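Local coordinates for protein uncharacterized HTH-type transcriptional regulator YydK (Bacillus subtilis subsp. subtilis, PDB 3BWG) that probably binds DNA as a transcription factor of the GntR family, pairing a winged helix-turn-helix domain with a UTRA domain, at residues 4-9 with 43-48; 137-142 with 187-192. One frame throughout, in Å; residues are numbered along the deposited sequence.

How the contacts relate
Contact 1 and contact 2 sit in the two different parts of this regulator, and they follow one another in series along the chain. Contact 1 (4-9 with 43-48) joins two helices of the GntR-type DNA-binding region, while contact 2 (137-142 with 187-192) sets a helix against the sheet of the UTRA domain. Their centres are 44 Å apart, on opposite sides of the centre of the chain, and the nearest atoms come no closer than about 26 Å. The 1,2-ethanediol, probably picked up from the crystallisation liquor, belongs to contact 2 alone. The two also differ in character: a thin surface contact, largely aliphatic, in contact 1, stacked aromatic rings in contact 2.

Contact 1 of 2, residues 4-9 with 43-48; sequences MLKYQQ and KSTITK
Lys6, which opens helix 6-20 just after Leu5 at the N-cap, lays its aliphatic stem against Thr45: Lys6 CG lies 4.1 Å from Thr45 CG2. The lysine starts toward helix 43-55 but bends at chi2 (63°) and again at chi3, which carries the ammonium group away, so a methylene meets a methyl while the charge takes no part. On the threonine, CG2 is the branch that meets the lysine.

Tyr7 comes next and makes the closer approach. Tyr7 CA is 5.8 Å from Thr45 CA, near enough for the beta carbon to do much of the touching: Tyr7 CB is 3.8 Å from Lys48 CB and 4.1 Å from Thr45 O. With chi1 at 79°, CG stands between the backbone N and the carbonyl carbon, and the backbone carbonyl oxygen Lys48 O approaches the ring obliquely, 3.8 Å from Tyr7 CD2. The Lys48 ammonium group is carried off from Tyr7, leaving CB to make the side chain's contact. No hydrogen bond crosses between 4-9 and 43-48, and only 175 Å² is buried in all.

One residue further along helix 43-55, Ser49 OG, with one proton to give, is placed to bond either Tyr7 O or Thr45 O, or to share it between them, a polar link between the two helices. This is the three-helix part of a winged helix-turn-helix: helix 43-55 is probably the recognition helix, with Ile46 buried against Leu32, Leu35 and Met36 of helix 32-39, while helix 6-20 packs alongside it.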
HETATM    1  N   MSE B   4      -7.302 -18.542  16.479  1.00 66.36           N
HETATM    2  CA  MSE B   4      -8.183 -19.208  17.492  1.00 66.41           C
HETATM    3  C   MSE B   4      -7.596 -20.495  18.114  1.00 64.81           C
HETATM    4  O   MSE B   4      -8.245 -21.164  18.934  1.00 64.95           O
HETATM    5  CB  MSE B   4      -9.578 -19.466  16.899  1.00 68.29           C
HETATM    6  CG  MSE B   4     -10.648 -18.457  17.332  1.00 70.29           C
HETATM    7 SE   MSE B   4     -11.100 -18.553  19.260  0.70 72.87          SE
HETATM    8  CE  MSE B   4      -9.956 -17.090  19.915  1.00 71.79           C
ATOM      9  N   LEU B   5      -6.369 -20.834  17.728  1.00 62.48           N
ATOM     10  CA  LEU B   5      -5.699 -22.026  18.253  1.00 60.07           C
ATOM     11  C   LEU B   5      -4.456 -21.608  19.056  1.00 58.50           C
ATOM     12  O   LEU B   5      -4.290 -20.414  19.340  1.00 58.70           O
ATOM     13  CB  LEU B   5      -5.370 -23.017  17.115  1.00 59.52           C
ATOM     14  CG  LEU B   5      -6.483 -23.617  16.218  1.00 59.08           C
ATOM     15  CD1 LEU B   5      -7.830 -23.850  16.944  1.00 58.71           C
ATOM     16  CD2 LEU B   5      -6.710 -22.810  14.944  1.00 58.72           C
ATOM     17  N   LYS B   6      -3.602 -22.568  19.430  1.00 55.95           N
ATOM     18  CA  LYS B   6      -2.387 -22.285  20.221  1.00 53.76           C
ATOM     19  C   LYS B   6      -1.375 -21.398  19.464  1.00 52.96           C
ATOM     20  O   LYS B   6      -0.673 -20.579  20.066  1.00 51.70           O
ATOM     21  CB  LYS B   6      -1.713 -23.586  20.671  1.00 53.10           C
ATOM     22  CG  LYS B   6      -0.537 -23.412  21.635  1.00 52.76           C
ATOM     23  CD  LYS B   6      -0.979 -22.791  22.951  1.00 52.70           C
ATOM     24  CE  LYS B   6      -0.205 -23.347  24.136  1.00 52.75           C
ATOM     25  NZ  LYS B   6      -1.060 -23.279  25.356  1.00 52.31           N
ATOM     26  N   TYR B   7      -1.313 -21.578  18.150  1.00 51.81           N
ATOM     27  CA  TYR B   7      -0.447 -20.785  17.313  1.00 51.94           C
ATOM     28  C   TYR B   7      -0.921 -19.309  17.247  1.00 51.59           C
ATOM     29  O   TYR B   7      -0.094 -18.408  17.029  1.00 51.75           O
ATOM     30  CB  TYR B   7      -0.252 -21.452  15.932  1.00 52.62           C
ATOM     31  CG  TYR B   7      -1.387 -21.254  14.951  1.00 52.95           C
ATOM     32  CD1 TYR B   7      -2.442 -22.176  14.856  1.00 53.47           C
ATOM     33  CD2 TYR B   7      -1.395 -20.155  14.100  1.00 53.12           C
ATOM     34  CE1 TYR B   7      -3.495 -21.974  13.938  1.00 53.41           C
ATOM     35  CE2 TYR B   7      -2.424 -19.937  13.199  1.00 53.42           C
ATOM     36  CZ  TYR B   7      -3.473 -20.836  13.115  1.00 53.49           C
ATOM     37  OH  TYR B   7      -4.473 -20.576  12.196  1.00 53.01           O
ATOM     38  N   GLN B   8      -2.222 -19.065  17.463  1.00 50.68           N
ATOM     39  CA  GLN B   8      -2.767 -17.689  17.563  1.00 49.98           C
ATOM     40  C   GLN B   8      -2.409 -17.004  18.885  1.00 48.94           C
ATOM     41  O   GLN B   8      -2.042 -15.832  18.883  1.00 48.93           O
ATOM     42  CB  GLN B   8      -4.294 -17.649  17.348  1.00 50.85           C
ATOM     43  CG  GLN B   8      -4.965 -16.229  17.479  1.00 51.48           C
ATOM     44  CD  GLN B   8      -5.712 -15.954  18.822  1.00 51.75           C
ATOM     45  OE1 GLN B   8      -6.601 -16.715  19.236  1.00 50.83           O
ATOM     46  NE2 GLN B   8      -5.370 -14.833  19.469  1.00 51.48           N
ATOM     47  N   GLN B   9      -2.543 -17.711  20.009  1.00 47.93           N
ATOM     48  CA  GLN B   9      -2.172 -17.135  21.312  1.00 47.05           C
ATOM     49  C   GLN B   9      -0.672 -16.773  21.376  1.00 46.10           C
ATOM     50  O   GLN B   9      -0.310 -15.682  21.844  1.00 44.83           O
ATOM     51  CB  GLN B   9      -2.601 -18.043  22.491  1.00 48.13           C
ATOM     52  CG  GLN B   9      -2.180 -17.558  23.921  1.00 48.74           C
ATOM     53  CD  GLN B   9      -2.614 -16.104  24.289  1.00 50.10           C
ATOM     54  OE1 GLN B   9      -3.534 -15.522  23.696  1.00 50.67           O
ATOM     55  NE2 GLN B   9      -1.938 -15.527  25.276  1.00 50.12           N
ATOM     56  N   LYS B  43       8.235 -27.386  17.955  1.00 40.66           N
ATOM     57  CA  LYS B  43       8.886 -26.677  16.863  1.00 41.51           C
ATOM     58  C   LYS B  43       7.823 -26.303  15.846  1.00 40.29           C
ATOM     59  O   LYS B  43       7.821 -25.194  15.338  1.00 40.66           O
ATOM     60  CB  LYS B  43       9.981 -27.540  16.222  1.00 42.79           C
ATOM     61  CG  LYS B  43      10.657 -26.948  14.949  1.00 43.73           C
ATOM     62  CD  LYS B  43      12.007 -27.635  14.653  1.00 44.22           C
ATOM     63  CE  LYS B  43      13.118 -27.126  15.612  1.00 46.08           C
ATOM     64  NZ  LYS B  43      14.085 -28.193  16.048  1.00 47.15           N
ATOM     65  N   SER B  44       6.914 -27.237  15.570  1.00 39.95           N
ATOM     66  CA  SER B  44       5.847 -27.044  14.582  1.00 38.61           C
ATOM     67  C   SER B  44       4.832 -25.960  15.010  1.00 37.20           C
ATOM     68  O   SER B  44       4.278 -25.248  14.171  1.00 37.14           O
ATOM     69  CB  SER B  44       5.127 -28.370  14.345  1.00 39.88           C
ATOM     70  OG  SER B  44       3.835 -28.142  13.820  1.00 41.97           O
ATOM     71  N   THR B  45       4.571 -25.870  16.312  1.00 35.06           N
ATOM     72  CA  THR B  45       3.666 -24.863  16.847  1.00 33.86           C
ATOM     73  C   THR B  45       4.303 -23.493  16.673  1.00 33.35           C
ATOM     74  O   THR B  45       3.652 -22.553  16.199  1.00 35.16           O
ATOM     75  CB  THR B  45       3.290 -25.174  18.328  1.00 33.25           C
ATOM     76  OG1 THR B  45       2.555 -26.398  18.369  1.00 31.78           O
ATOM     77  CG2 THR B  45       2.409 -24.066  18.930  1.00 33.48           C
ATOM     78  N   ILE B  46       5.591 -23.375  16.990  1.00 33.24           N
ATOM     79  CA  ILE B  46       6.287 -22.103  16.780  1.00 33.62           C
ATOM     80  C   ILE B  46       6.356 -21.715  15.293  1.00 34.62           C
ATOM     81  O   ILE B  46       6.149 -20.563  14.941  1.00 32.74           O
ATOM     82  CB  ILE B  46       7.704 -22.055  17.441  1.00 33.22           C
ATOM     83  CG1 ILE B  46       7.602 -22.084  18.977  1.00 33.44           C
ATOM     84  CG2 ILE B  46       8.458 -20.801  17.018  1.00 32.24           C
ATOM     85  CD1 ILE B  46       6.873 -20.841  19.621  1.00 32.20           C
ATOM     86  N   THR B  47       6.625 -22.692  14.431  1.00 36.84           N
ATOM     87  CA  THR B  47       6.717 -22.458  12.984  1.00 36.99           C
ATOM     88  C   THR B  47       5.412 -21.853  12.410  1.00 37.92           C
ATOM     89  O   THR B  47       5.461 -20.957  11.558  1.00 38.94           O
ATOM     90  CB  THR B  47       7.152 -23.753  12.274  1.00 36.41           C
ATOM     91  OG1 THR B  47       8.480 -24.083  12.703  1.00 35.98           O
ATOM     92  CG2 THR B  47       7.137 -23.598  10.793  1.00 35.65           C
ATOM     93  N   LYS B  48       4.267 -22.323  12.910  1.00 38.56           N
ATOM     94  CA  LYS B  48       2.942 -21.804  12.534  1.00 38.71           C
ATOM     95  C   LYS B  48       2.662 -20.393  13.069  1.00 38.88           C
ATOM     96  O   LYS B  48       2.001 -19.585  12.416  1.00 39.14           O
ATOM     97  CB  LYS B  48       1.845 -22.775  13.008  1.00 39.02           C
ATOM     98  CG  LYS B  48       1.846 -24.120  12.292  1.00 38.67           C
ATOM     99  CD  LYS B  48       0.523 -24.871  12.508  1.00 39.06           C
ATOM    100  CE  LYS B  48       0.661 -26.379  12.275  1.00 39.17           C
ATOM    101  NZ  LYS B  48      -0.681 -27.032  12.189  1.00 38.95           N
TER

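Contact 2 of 2, residues 137-142 with 187-192. With EDO (1,2-ethanediol), chain H.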
ATOM      1  N   LEU B 137     -10.702  14.415  10.608  1.00 39.53           N
ATOM      2  CA  LEU B 137      -9.864  13.481   9.861  1.00 37.32           C
ATOM      3  C   LEU B 137     -10.202  13.499   8.351  1.00 37.42           C
ATOM      4  O   LEU B 137      -9.313  13.563   7.477  1.00 36.21           O
ATOM      5  CB  LEU B 137     -10.033  12.060  10.435  1.00 37.82           C
ATOM      6  CG  LEU B 137      -9.306  10.955   9.641  1.00 37.66           C
ATOM      7  CD1 LEU B 137      -7.787  11.180   9.601  1.00 36.81           C
ATOM      8  CD2 LEU B 137      -9.601   9.549  10.114  1.00 38.36           C
ATOM      9  N   CYS B 138     -11.492  13.416   8.052  1.00 35.91           N
ATOM     10  CA  CYS B 138     -11.941  13.276   6.691  1.00 36.24           C
ATOM     11  C   CYS B 138     -13.416  13.575   6.545  1.00 36.57           C
ATOM     12  O   CYS B 138     -14.142  13.680   7.527  1.00 35.47           O
ATOM     13  CB  CYS B 138     -11.644  11.866   6.146  1.00 34.75           C
ATOM     14  SG  CYS B 138     -12.544  10.515   6.978  1.00 38.87           S
ATOM     15  N   TYR B 139     -13.810  13.712   5.288  1.00 36.89           N
ATOM     16  CA  TYR B 139     -15.147  13.899   4.862  1.00 38.38           C
ATOM     17  C   TYR B 139     -15.312  12.756   3.853  1.00 39.70           C
ATOM     18  O   TYR B 139     -14.488  12.606   2.939  1.00 39.12           O
ATOM     19  CB  TYR B 139     -15.278  15.292   4.187  1.00 40.03           C
ATOM     20  CG  TYR B 139     -16.538  15.446   3.354  1.00 40.49           C
ATOM     21  CD1 TYR B 139     -17.802  15.276   3.938  1.00 40.77           C
ATOM     22  CD2 TYR B 139     -16.476  15.735   1.999  1.00 40.16           C
ATOM     23  CE1 TYR B 139     -18.965  15.359   3.188  1.00 40.19           C
ATOM     24  CE2 TYR B 139     -17.646  15.850   1.229  1.00 40.42           C
ATOM     25  CZ  TYR B 139     -18.895  15.664   1.843  1.00 41.31           C
ATOM     26  OH  TYR B 139     -20.080  15.770   1.122  1.00 41.86           O
ATOM     27  N   GLU B 140     -16.357  11.950   4.035  1.00 39.07           N
ATOM     28  CA  GLU B 140     -16.565  10.776   3.227  1.00 40.66           C
ATOM     29  C   GLU B 140     -17.977  10.610   2.652  1.00 41.02           C
ATOM     30  O   GLU B 140     -18.975  10.906   3.283  1.00 40.67           O
ATOM     31  CB  GLU B 140     -16.162   9.533   4.033  1.00 42.01           C
ATOM     32  CG  GLU B 140     -16.940   8.234   3.720  1.00 44.67           C
ATOM     33  CD  GLU B 140     -16.681   7.115   4.729  1.00 45.27           C
ATOM     34  OE1 GLU B 140     -16.858   5.950   4.388  1.00 47.92           O
ATOM     35  OE2 GLU B 140     -16.256   7.392   5.858  1.00 48.99           O
ATOM     36  N   GLU B 141     -18.050  10.063   1.449  1.00 41.10           N
ATOM     37  CA  GLU B 141     -19.298   9.581   0.924  1.00 40.12           C
ATOM     38  C   GLU B 141     -19.015   8.143   0.593  1.00 39.89           C
ATOM     39  O   GLU B 141     -17.990   7.834  -0.061  1.00 37.71           O
ATOM     40  CB  GLU B 141     -19.669  10.325  -0.364  1.00 41.18           C
ATOM     41  CG  GLU B 141     -20.227  11.730  -0.169  1.00 42.07           C
ATOM     42  CD  GLU B 141     -20.573  12.394  -1.517  1.00 42.77           C
ATOM     43  OE1 GLU B 141     -21.765  12.398  -1.927  1.00 42.06           O
ATOM     44  OE2 GLU B 141     -19.633  12.894  -2.174  1.00 44.24           O
ATOM     45  N   SER B 142     -19.887   7.244   1.056  1.00 39.76           N
ATOM     46  CA  SER B 142     -19.791   5.865   0.624  1.00 41.27           C
ATOM     47  C   SER B 142     -21.110   5.263   0.186  1.00 40.97           C
ATOM     48  O   SER B 142     -22.189   5.744   0.533  1.00 40.25           O
ATOM     49  CB  SER B 142     -19.093   5.000   1.655  1.00 41.28           C
ATOM     50  OG  SER B 142     -19.499   5.380   2.933  1.00 48.25           O
ATOM     51  N   GLU B 187     -15.180  24.423  -1.399  1.00 49.49           N
ATOM     52  CA  GLU B 187     -15.852  25.127  -0.286  1.00 51.68           C
ATOM     53  C   GLU B 187     -16.540  24.162   0.648  1.00 50.30           C
ATOM     54  O   GLU B 187     -16.440  24.290   1.863  1.00 49.44           O
ATOM     55  CB  GLU B 187     -16.892  26.180  -0.761  1.00 54.03           C
ATOM     56  CG  GLU B 187     -16.383  27.220  -1.718  1.00 57.09           C
ATOM     57  CD  GLU B 187     -15.504  28.271  -1.062  1.00 59.46           C
ATOM     58  OE1 GLU B 187     -15.632  28.483   0.172  1.00 60.69           O
ATOM     59  OE2 GLU B 187     -14.695  28.900  -1.789  1.00 60.18           O
ATOM     60  N   GLU B 188     -17.256  23.215   0.067  1.00 50.32           N
ATOM     61  CA  GLU B 188     -17.985  22.255   0.862  1.00 52.22           C
ATOM     62  C   GLU B 188     -17.032  21.353   1.674  1.00 51.51           C
ATOM     63  O   GLU B 188     -17.231  21.164   2.879  1.00 50.60           O
ATOM     64  CB  GLU B 188     -18.909  21.430  -0.023  1.00 54.62           C
ATOM     65  CG  GLU B 188     -19.967  20.687   0.770  1.00 57.79           C
ATOM     66  CD  GLU B 188     -20.573  19.529   0.006  1.00 59.61           C
ATOM     67  OE1 GLU B 188     -21.577  18.945   0.511  1.00 60.72           O
ATOM     68  OE2 GLU B 188     -20.044  19.204  -1.092  1.00 60.60           O
ATOM     69  N   GLU B 189     -16.001  20.795   1.025  1.00 50.42           N
ATOM     70  CA  GLU B 189     -15.001  20.033   1.775  1.00 48.90           C
ATOM     71  C   GLU B 189     -14.295  20.876   2.850  1.00 47.70           C
ATOM     72  O   GLU B 189     -14.155  20.422   3.993  1.00 46.94           O
ATOM     73  CB  GLU B 189     -13.980  19.426   0.829  1.00 49.74           C
ATOM     74  CG  GLU B 189     -14.617  18.490  -0.170  1.00 51.28           C
ATOM     75  CD  GLU B 189     -13.684  18.078  -1.275  1.00 52.47           C
ATOM     76  OE1 GLU B 189     -14.009  17.071  -1.958  1.00 54.83           O
ATOM     77  OE2 GLU B 189     -12.626  18.723  -1.445  1.00 51.99           O
ATOM     78  N   ALA B 190     -13.859  22.090   2.487  1.00 45.78           N
ATOM     79  CA  ALA B 190     -13.167  22.967   3.425  1.00 47.04           C
ATOM     80  C   ALA B 190     -14.018  23.266   4.668  1.00 47.16           C
ATOM     81  O   ALA B 190     -13.514  23.271   5.798  1.00 46.69           O
ATOM     82  CB  ALA B 190     -12.752  24.278   2.750  1.00 46.95           C
ATOM     83  N   GLU B 191     -15.307  23.494   4.456  1.00 47.41           N
ATOM     84  CA  GLU B 191     -16.211  23.769   5.560  1.00 48.32           C
ATOM     85  C   GLU B 191     -16.412  22.541   6.496  1.00 46.27           C
ATOM     86  O   GLU B 191     -16.325  22.664   7.732  1.00 43.65           O
ATOM     87  CB  GLU B 191     -17.525  24.344   5.025  1.00 51.95           C
ATOM     88  CG  GLU B 191     -18.715  24.167   5.956  1.00 56.89           C
ATOM     89  CD  GLU B 191     -19.809  25.183   5.728  1.00 59.71           C
ATOM     90  OE1 GLU B 191     -19.663  26.069   4.840  1.00 61.15           O
ATOM     91  OE2 GLU B 191     -20.826  25.098   6.464  1.00 61.88           O
ATOM     92  N   TYR B 192     -16.663  21.366   5.919  1.00 44.67           N
ATOM     93  CA  TYR B 192     -16.721  20.126   6.732  1.00 43.97           C
ATOM     94  C   TYR B 192     -15.419  19.880   7.510  1.00 43.23           C
ATOM     95  O   TYR B 192     -15.453  19.503   8.694  1.00 44.40           O
ATOM     96  CB  TYR B 192     -17.022  18.904   5.865  1.00 45.13           C
ATOM     97  CG  TYR B 192     -18.437  18.825   5.361  1.00 45.59           C
ATOM     98  CD1 TYR B 192     -19.524  18.891   6.245  1.00 45.26           C
ATOM     99  CD2 TYR B 192     -18.698  18.650   4.000  1.00 45.95           C
ATOM    100  CE1 TYR B 192     -20.838  18.825   5.779  1.00 45.88           C
ATOM    101  CE2 TYR B 192     -20.010  18.579   3.528  1.00 46.46           C
ATOM    102  CZ  TYR B 192     -21.070  18.655   4.420  1.00 45.57           C
ATOM    103  OH  TYR B 192     -22.352  18.563   3.927  1.00 46.35           O
TER
HETATM  104  C1  EDO H 237     -15.194  12.993  -0.541  1.00 39.39           C
HETATM  105  O1  EDO H 237     -14.638  14.269  -0.840  1.00 43.20           O
HETATM  106  C2  EDO H 237     -16.696  13.128  -0.610  1.00 39.66           C
HETATM  107  O2  EDO H 237     -17.045  13.218  -1.998  1.00 39.49           O
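The rings of Tyr139 and Tyr192 form an offset stack, centroids 4.4 Å apart and planes inclined by 19°. One face of Tyr139 carries Tyr192 CD2, which sits toward the rim, 3.4 Å from Tyr139 CE1. Three other groups approach the same ring obliquely: C2 of a 1,2-ethanediol, 3.4 Å from Tyr139 CE2, the CG methylene of Glu189, and the carboxylate of Glu188.

The setting is the antiparallel sheet of the UTRA domain, a fold related to chorismate lyase. Helix 187-193, in the connection between strands 173-184 and 200-210, packs over strand 135-145; the axes of segments 137-142 and 187-192 approach to 8.7 Å, their N-to-C directions 132° apart. Tyr139 is the strand's one point of touch with 187-192. Its chi1 of 164° sets CG opposite the backbone N and sends the ring out to the helix, while Cys138 points away. Just there, Leu137 and Cys138 both face Arg130 in a classic beta bulge.

Glu188 stretches an extended chain toward the phenol, but OE1 stays 3.6 Å from Tyr139 OH, too long to count as a hydrogen bond. Glu189 keeps its polar end for others: OE2 forms a salt bridge with Lys201, and its CG lies 4.0 Å from Tyr139 CD2. A serine in place of Tyr139 would probably leave Tyr192 without its stacking partner and open a gap between helix and strand.

The diol is hydrogen-bonded to Ser222 OG as well as to the strand. Its O1 lies near Glu189 OE1, and at the other end O2 donates to Glu141 OE2 across 2.6 Å.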